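PDB 5USB: protection of telomeres protein 1 from Schizosaccharomyces pombe, which binds single-stranded telomeric DNA of the consensus GGTTAC, protects the 3' overhang of chromosome ends and regulates telomerase and telomere length. Local coordinates for residues Thr10-Cys15 with Asn91-Ile96; Ile65-Trp70 with Leu102-His107. The protein carries 1 engineered substitution. All coordinates share one frame; numbering follows the deposited sequence.

Contact 1 (Thr10-Cys15 with Asn91-Ile96). With nucleotides of chain B.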
# COMPACT_ATOMS: atom_id res chain seq x y z
N THR A 10 -11.56 -3.35 4.35
CA THR A 10 -12.62 -2.39 4.61
C THR A 10 -12.08 -1.35 5.57
O THR A 10 -11.02 -1.52 6.16
CB THR A 10 -13.85 -3.07 5.21
OG1 THR A 10 -13.46 -3.71 6.43
CG2 THR A 10 -14.43 -4.11 4.24
N PRO A 11 -12.80 -0.26 5.75
CA PRO A 11 -12.31 0.81 6.62
C PRO A 11 -12.33 0.40 8.07
O PRO A 11 -13.16 -0.40 8.50
CB PRO A 11 -13.28 1.95 6.35
CG PRO A 11 -13.93 1.58 5.06
CD PRO A 11 -14.04 0.13 5.07
N HIS A 12 -11.38 0.95 8.84
CA HIS A 12 -11.37 0.85 10.29
C HIS A 12 -11.22 -0.60 10.76
O HIS A 12 -11.92 -1.09 11.65
CB HIS A 12 -12.62 1.51 10.84
CG HIS A 12 -12.79 2.91 10.35
ND1 HIS A 12 -13.90 3.33 9.66
CD2 HIS A 12 -11.97 3.98 10.43
CE1 HIS A 12 -13.76 4.61 9.35
NE2 HIS A 12 -12.60 5.03 9.81
N GLN A 13 -10.27 -1.28 10.15
CA GLN A 13 -9.90 -2.61 10.58
C GLN A 13 -8.39 -2.71 10.57
O GLN A 13 -7.68 -1.88 9.99
CB GLN A 13 -10.51 -3.69 9.70
CG GLN A 13 -9.85 -3.79 8.34
CD GLN A 13 -10.41 -4.91 7.50
OE1 GLN A 13 -10.06 -5.04 6.32
NE2 GLN A 13 -11.30 -5.72 8.07
N ARG A 14 -7.90 -3.73 11.27
CA ARG A 14 -6.53 -4.15 11.16
C ARG A 14 -6.45 -5.20 10.05
O ARG A 14 -7.28 -6.10 9.99
CB ARG A 14 -6.06 -4.72 12.51
CG ARG A 14 -4.91 -5.70 12.45
CD ARG A 14 -4.50 -6.20 13.84
NE ARG A 14 -5.39 -7.23 14.38
CZ ARG A 14 -5.30 -8.52 14.08
NH1 ARG A 14 -4.36 -8.95 13.24
NH2 ARG A 14 -6.15 -9.39 14.62
N CYS A 15 -5.46 -5.08 9.16
CA CYS A 15 -5.36 -6.07 8.11
C CYS A 15 -3.90 -6.30 7.77
O CYS A 15 -3.01 -5.58 8.21
CB CYS A 15 -6.16 -5.65 6.88
SG CYS A 15 -5.56 -4.10 6.18
N ASN A 91 -0.79 -6.22 10.10
CA ASN A 91 -1.53 -5.62 11.19
C ASN A 91 -1.60 -4.10 11.09
O ASN A 91 -1.62 -3.40 12.10
CB ASN A 91 -0.95 -6.07 12.54
CG ASN A 91 -0.95 -7.56 12.66
OD1 ASN A 91 -1.96 -8.20 12.39
ND2 ASN A 91 0.21 -8.15 12.97
N VAL A 92 -1.69 -3.61 9.88
CA VAL A 92 -1.82 -2.18 9.66
C VAL A 92 -3.29 -1.80 9.70
O VAL A 92 -4.19 -2.62 9.55
CB VAL A 92 -1.16 -1.78 8.33
CG1 VAL A 92 0.33 -2.05 8.40
CG2 VAL A 92 -1.78 -2.51 7.16
N ARG A 93 -3.50 -0.54 10.03
CA ARG A 93 -4.79 0.04 10.27
C ARG A 93 -5.29 0.76 9.03
O ARG A 93 -4.50 1.38 8.30
CB ARG A 93 -4.64 1.01 11.43
CG ARG A 93 -5.86 1.56 11.94
CD ARG A 93 -6.63 0.55 12.73
NE ARG A 93 -7.94 1.13 12.86
CZ ARG A 93 -9.02 0.53 13.33
NH1 ARG A 93 -9.01 -0.74 13.76
NH2 ARG A 93 -10.12 1.26 13.33
N THR A 94 -6.58 0.66 8.76
CA THR A 94 -7.16 1.43 7.67
C THR A 94 -8.10 2.50 8.20
O THR A 94 -8.63 2.41 9.32
CB THR A 94 -7.94 0.52 6.72
OG1 THR A 94 -9.06 0.01 7.44
CG2 THR A 94 -7.09 -0.61 6.26
N LYS A 95 -8.29 3.53 7.40
CA LYS A 95 -9.21 4.61 7.74
C LYS A 95 -9.76 5.17 6.44
O LYS A 95 -9.41 4.73 5.34
CB LYS A 95 -8.53 5.70 8.57
CG LYS A 95 -7.38 6.40 7.88
CD LYS A 95 -6.81 7.52 8.72
CE LYS A 95 -7.68 8.75 8.66
NZ LYS A 95 -6.85 9.96 8.80
N ILE A 96 -10.64 6.15 6.60
CA ILE A 96 -11.23 6.88 5.49
C ILE A 96 -10.77 8.31 5.62
O ILE A 96 -10.75 8.86 6.73
CB ILE A 96 -12.77 6.80 5.54
CG1 ILE A 96 -13.21 5.35 5.41
CG2 ILE A 96 -13.36 7.67 4.48
CD1 ILE A 96 -12.96 4.77 4.02
P DG B 2 -2.32 17.80 11.52
OP1 DG B 2 -1.70 19.07 11.95
OP2 DG B 2 -3.75 17.56 11.72
O5' DG B 2 -1.99 17.61 9.98
C5' DG B 2 -0.66 17.79 9.50
C4' DG B 2 -0.57 17.22 8.10
O4' DG B 2 -0.36 15.79 8.12
C3' DG B 2 -1.83 17.39 7.28
O3' DG B 2 -1.79 18.71 6.77
C2' DG B 2 -1.64 16.32 6.21
C1' DG B 2 -0.96 15.20 6.97
N9 DG B 2 -1.85 14.15 7.44
C8 DG B 2 -2.30 14.00 8.72
N7 DG B 2 -3.08 12.97 8.88
C5 DG B 2 -3.19 12.43 7.61
C6 DG B 2 -3.92 11.31 7.16
O6 DG B 2 -4.61 10.53 7.82
N1 DG B 2 -3.76 11.11 5.80
C2 DG B 2 -2.98 11.88 4.98
N2 DG B 2 -2.94 11.53 3.69
N3 DG B 2 -2.29 12.94 5.39
C4 DG B 2 -2.44 13.15 6.71
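The turn T10-Q13 is held against T94 where the first residues of strand 14-26 pair antiparallel with strand 92-96, part of the closed barrel of this OB-fold, a single-stranded DNA-binding domain of Pot1. The compact part gathers round the T94 hydroxyl. OG1 donates to T10 O at 2.8 Å, in the carbonyl plane and on a lone pair, and accepts an almost straight bond (170°) from Q13 N. This double use depends on OG1 sitting between the backbone N and the carbonyl carbon (chi1 66°), which turns CG2 of T94 onto C15 SG, 3.8 Å away on the buried side. T94 N also bonds Q13 O, at 3.0 Å. Within the same turn, P11 CG presses on I96 CD1 at 3.5 Å, a tight carbon contact.

H12, R14 and R93 form the looser, solvent-exposed side. The R93 guanidinium lays one face over the H12-Q13 peptide, with H12 C 3.2 Å above its plane and Q13 N over its centre. K95 points away from 10-15, and its NZ donates to O6 of DG2 of chain B.

N91 and V92 both face C15, making a G1 beta bulge closed by C15 N to V92 O at 2.8 Å and by V92 N to C15 O. Alongside it, R14 NH1 reaches N91 OD1 at 2.7 Å, the donor tilted 34° from the amide carbonyl plane.

Contact 2 (Ile65-Trp70 with Leu102-His107); sequences IRCILW and LECILH. With nucleotides of chain B.
W70 and H107 lie side by side with ring planes only 1° apart, yet slid so far that they barely overlap, and both address the same base, G1 of chain B. W70 (like R66, one of two deposited conformers) puts a face against the guanine, with its CG 3.5 Å from G1 C6; I68 CG2 lies over the opposite face, toward its rim. H107 works at the base edge instead: ND1 donates to G1 O6 at 3.2 Å and more weakly to N7. I105 CG2 touches both rings, at the W70 edge and in its plane (3.4 Å from CZ3), but over a face of H107.

Strands 65-69 and 102-106 run parallel, the pairing of the third and fifth strands in an OB-fold barrel. C104 N to R66 O, I68 N to C104 O, L106 N to I68 O and W70 N to L106 O form the ladder. C67, L69, C104 and L106 line the interior, where C67 SG meets C104 CB at 3.7 Å and M89 packs against three of them, while R66, I68, E103 and I105 face the nucleic acid.

E103, extended beyond CG, offers OE1 to DG2 N1 of chain B at 3.2 Å, with weak bonds from N2 to OE1 and from N1 to OE2. The R66 guanidinium lies with one face against DA5 of chain B, NH1 hydrogen-bonding O2 of a thymine of the bound DNA. The R66 and E103 side chains run side by side, guanidinium and carboxylate planes 62° apart, with R66 NH1 4.2 Å from E103 OE1, beyond a salt bridge.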
# COMPACT_ATOMS: atom_id res chain seq x y z
N ILE A 65 -3.82 1.70 -3.04
CA ILE A 65 -4.11 2.34 -1.75
C ILE A 65 -2.88 3.13 -1.29
O ILE A 65 -1.75 2.68 -1.46
CB ILE A 65 -4.54 1.31 -0.67
CG1 ILE A 65 -5.04 2.07 0.56
CG2 ILE A 65 -3.41 0.33 -0.31
CD1 ILE A 65 -5.74 1.20 1.57
N ARG A 66 -3.13 4.31 -0.75
CA ARG A 66 -2.09 5.15 -0.16
C ARG A 66 -1.81 4.69 1.25
O ARG A 66 -2.74 4.45 2.01
CB ARG A 66 -2.54 6.61 -0.14
CG ARG A 66 -1.68 7.54 0.70
CD ARG A 66 -2.41 8.88 0.88
NE ARG A 66 -2.48 9.64 -0.35
CZ ARG A 66 -3.39 10.57 -0.61
NH1 ARG A 66 -4.33 10.87 0.28
NH2 ARG A 66 -3.36 11.20 -1.77
N CYS A 67 -0.53 4.57 1.61
CA CYS A 67 -0.13 4.21 2.97
C CYS A 67 0.70 5.37 3.48
O CYS A 67 1.67 5.74 2.82
CB CYS A 67 0.68 2.90 3.00
SG CYS A 67 -0.13 1.52 2.15
N ILE A 68 0.35 5.91 4.66
CA ILE A 68 1.12 6.97 5.30
C ILE A 68 1.89 6.40 6.48
O ILE A 68 1.29 5.78 7.37
CB ILE A 68 0.24 8.14 5.76
CG1 ILE A 68 -0.66 8.59 4.61
CG2 ILE A 68 1.12 9.28 6.31
CD1 ILE A 68 0.07 9.15 3.50
N LEU A 69 3.21 6.62 6.49
CA LEU A 69 4.11 6.08 7.49
C LEU A 69 4.71 7.22 8.29
O LEU A 69 5.28 8.15 7.70
CB LEU A 69 5.22 5.26 6.83
CG LEU A 69 4.90 3.82 6.39
CD1 LEU A 69 3.83 3.72 5.34
CD2 LEU A 69 6.17 3.10 5.89
N TRP A 70 4.57 7.18 9.61
CA TRP A 70 5.14 8.20 10.48
C TRP A 70 6.23 7.62 11.37
O TRP A 70 6.32 6.41 11.59
CB TRP A 70 4.07 8.80 11.39
CG TRP A 70 3.23 9.87 10.78
CD1 TRP A 70 3.59 11.18 10.58
CD2 TRP A 70 1.89 9.75 10.35
NE1 TRP A 70 2.55 11.87 10.04
CE2 TRP A 70 1.48 11.01 9.88
CE3 TRP A 70 0.97 8.68 10.30
CZ2 TRP A 70 0.22 11.25 9.37
CZ3 TRP A 70 -0.27 8.92 9.79
CH2 TRP A 70 -0.64 10.20 9.33
N LEU A 102 -10.39 5.16 1.12
CA LEU A 102 -9.63 4.29 1.99
C LEU A 102 -8.16 4.68 1.96
O LEU A 102 -7.62 5.05 0.91
CB LEU A 102 -9.78 2.85 1.53
CG LEU A 102 -10.58 1.86 2.35
CD1 LEU A 102 -10.46 0.46 1.74
CD2 LEU A 102 -10.12 1.85 3.78
N GLU A 103 -7.52 4.61 3.12
CA GLU A 103 -6.09 4.75 3.19
C GLU A 103 -5.58 3.89 4.34
O GLU A 103 -6.35 3.44 5.20
CB GLU A 103 -5.66 6.22 3.35
CG GLU A 103 -6.29 6.93 4.52
CD GLU A 103 -5.83 8.37 4.69
OE1 GLU A 103 -4.95 8.83 3.93
OE2 GLU A 103 -6.36 9.04 5.60
N CYS A 104 -4.29 3.61 4.31
CA CYS A 104 -3.61 2.83 5.32
C CYS A 104 -2.66 3.74 6.10
O CYS A 104 -1.97 4.58 5.51
CB CYS A 104 -2.88 1.67 4.65
SG CYS A 104 -1.83 0.68 5.66
N ILE A 105 -2.61 3.54 7.42
CA ILE A 105 -1.87 4.41 8.31
C ILE A 105 -0.97 3.56 9.18
O ILE A 105 -1.40 2.53 9.72
CB ILE A 105 -2.83 5.23 9.19
CG1 ILE A 105 -3.72 6.12 8.32
CG2 ILE A 105 -2.03 6.03 10.17
CD1 ILE A 105 -2.99 7.10 7.46
N LEU A 106 0.29 3.99 9.32
CA LEU A 106 1.21 3.41 10.29
C LEU A 106 1.68 4.54 11.22
O LEU A 106 2.57 5.32 10.91
CB LEU A 106 2.37 2.69 9.62
CG LEU A 106 2.09 1.35 8.96
CD1 LEU A 106 1.38 1.54 7.64
CD2 LEU A 106 3.34 0.58 8.75
N HIS A 107 1.01 4.63 12.37
CA HIS A 107 1.33 5.63 13.37
C HIS A 107 2.54 5.18 14.19
O HIS A 107 2.76 4.00 14.40
CB HIS A 107 0.13 5.84 14.32
CG HIS A 107 -1.03 6.56 13.70
ND1 HIS A 107 -1.01 7.91 13.41
CD2 HIS A 107 -2.28 6.13 13.39
CE1 HIS A 107 -2.18 8.27 12.91
NE2 HIS A 107 -2.97 7.21 12.89
O5' G B 1 -4.32 14.28 14.52
C5' G B 1 -3.27 13.83 13.66
C4' G B 1 -2.27 14.94 13.50
O4' G B 1 -1.00 14.56 14.06
C3' G B 1 -1.94 15.34 12.08
O3' G B 1 -1.51 16.66 12.20
C2' G B 1 -0.80 14.39 11.70
O2' G B 1 0.24 14.74 10.81
C1' G B 1 -0.13 14.12 13.03
N9 G B 1 0.10 12.71 13.23
C8 G B 1 -0.83 11.70 13.23
N7 G B 1 -0.33 10.54 13.51
C5 G B 1 1.01 10.79 13.74
C6 G B 1 2.06 9.91 14.08
O6 G B 1 2.01 8.70 14.27
N1 G B 1 3.28 10.58 14.20
C2 G B 1 3.46 11.92 14.00
N2 G B 1 4.70 12.38 14.14
N3 G B 1 2.48 12.76 13.68
C4 G B 1 1.29 12.13 13.56
P DG B 2 -2.32 17.80 11.52
OP1 DG B 2 -1.70 19.07 11.95
OP2 DG B 2 -3.75 17.56 11.72
O5' DG B 2 -1.99 17.61 9.98
C5' DG B 2 -0.66 17.79 9.50
C4' DG B 2 -0.57 17.22 8.10
O4' DG B 2 -0.36 15.79 8.12
C3' DG B 2 -1.83 17.39 7.28
O3' DG B 2 -1.79 18.71 6.77
C2' DG B 2 -1.64 16.32 6.21
C1' DG B 2 -0.96 15.20 6.97
N9 DG B 2 -1.85 14.15 7.44
C8 DG B 2 -2.30 14.00 8.72
N7 DG B 2 -3.08 12.97 8.88
C5 DG B 2 -3.19 12.43 7.61
C6 DG B 2 -3.92 11.31 7.16
O6 DG B 2 -4.61 10.53 7.82
N1 DG B 2 -3.76 11.11 5.80
C2 DG B 2 -2.98 11.88 4.98
N2 DG B 2 -2.94 11.53 3.69
N3 DG B 2 -2.29 12.94 5.39
C4 DG B 2 -2.44 13.15 6.71
P DA B 5 -5.23 15.44 -6.18
OP1 DA B 5 -4.58 16.66 -6.61
OP2 DA B 5 -6.64 15.23 -6.36
O5' DA B 5 -4.49 14.25 -6.90
C5' DA B 5 -3.07 14.21 -6.94
C4' DA B 5 -2.64 12.82 -7.32
O4' DA B 5 -2.94 11.92 -6.24
C3' DA B 5 -3.37 12.25 -8.54
O3' DA B 5 -2.50 11.43 -9.31
C2' DA B 5 -4.52 11.48 -7.91
C1' DA B 5 -3.92 10.98 -6.62
N9 DA B 5 -4.85 10.86 -5.50
C8 DA B 5 -5.75 11.80 -5.08
N7 DA B 5 -6.42 11.44 -4.01
C5 DA B 5 -5.88 10.21 -3.68
C6 DA B 5 -6.15 9.31 -2.65
N6 DA B 5 -7.07 9.53 -1.70
N1 DA B 5 -5.46 8.16 -2.62
C2 DA B 5 -4.55 7.93 -3.57
N3 DA B 5 -4.20 8.70 -4.59
C4 DA B 5 -4.91 9.84 -4.59
O HOH W 1 -5.75 5.64 -0.86

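In the fold
From the N terminus, the chain passes through 10-15 into strand 14-26, on to strand 31-36, and reaches 65-70 before helix 72-77 and strands 86-90 and 92-96; strand 102-106 comes after. Contact 1 closes the long loop from 10-15 to 91-96, and contact 2 the shorter one from 65-70 to 102-107. The segments alternate, so the two closures cross rather than nest. Strands 92-96 and 102-106, consecutive and antiparallel, join them: R93 O probably accepts a hydrogen bond from I105 N, and K95 and E103 form a long, weak ion pair. Contact 1 thereby ties the first strand, and contact 2 strand 65-69, to this shared hairpin of the barrel.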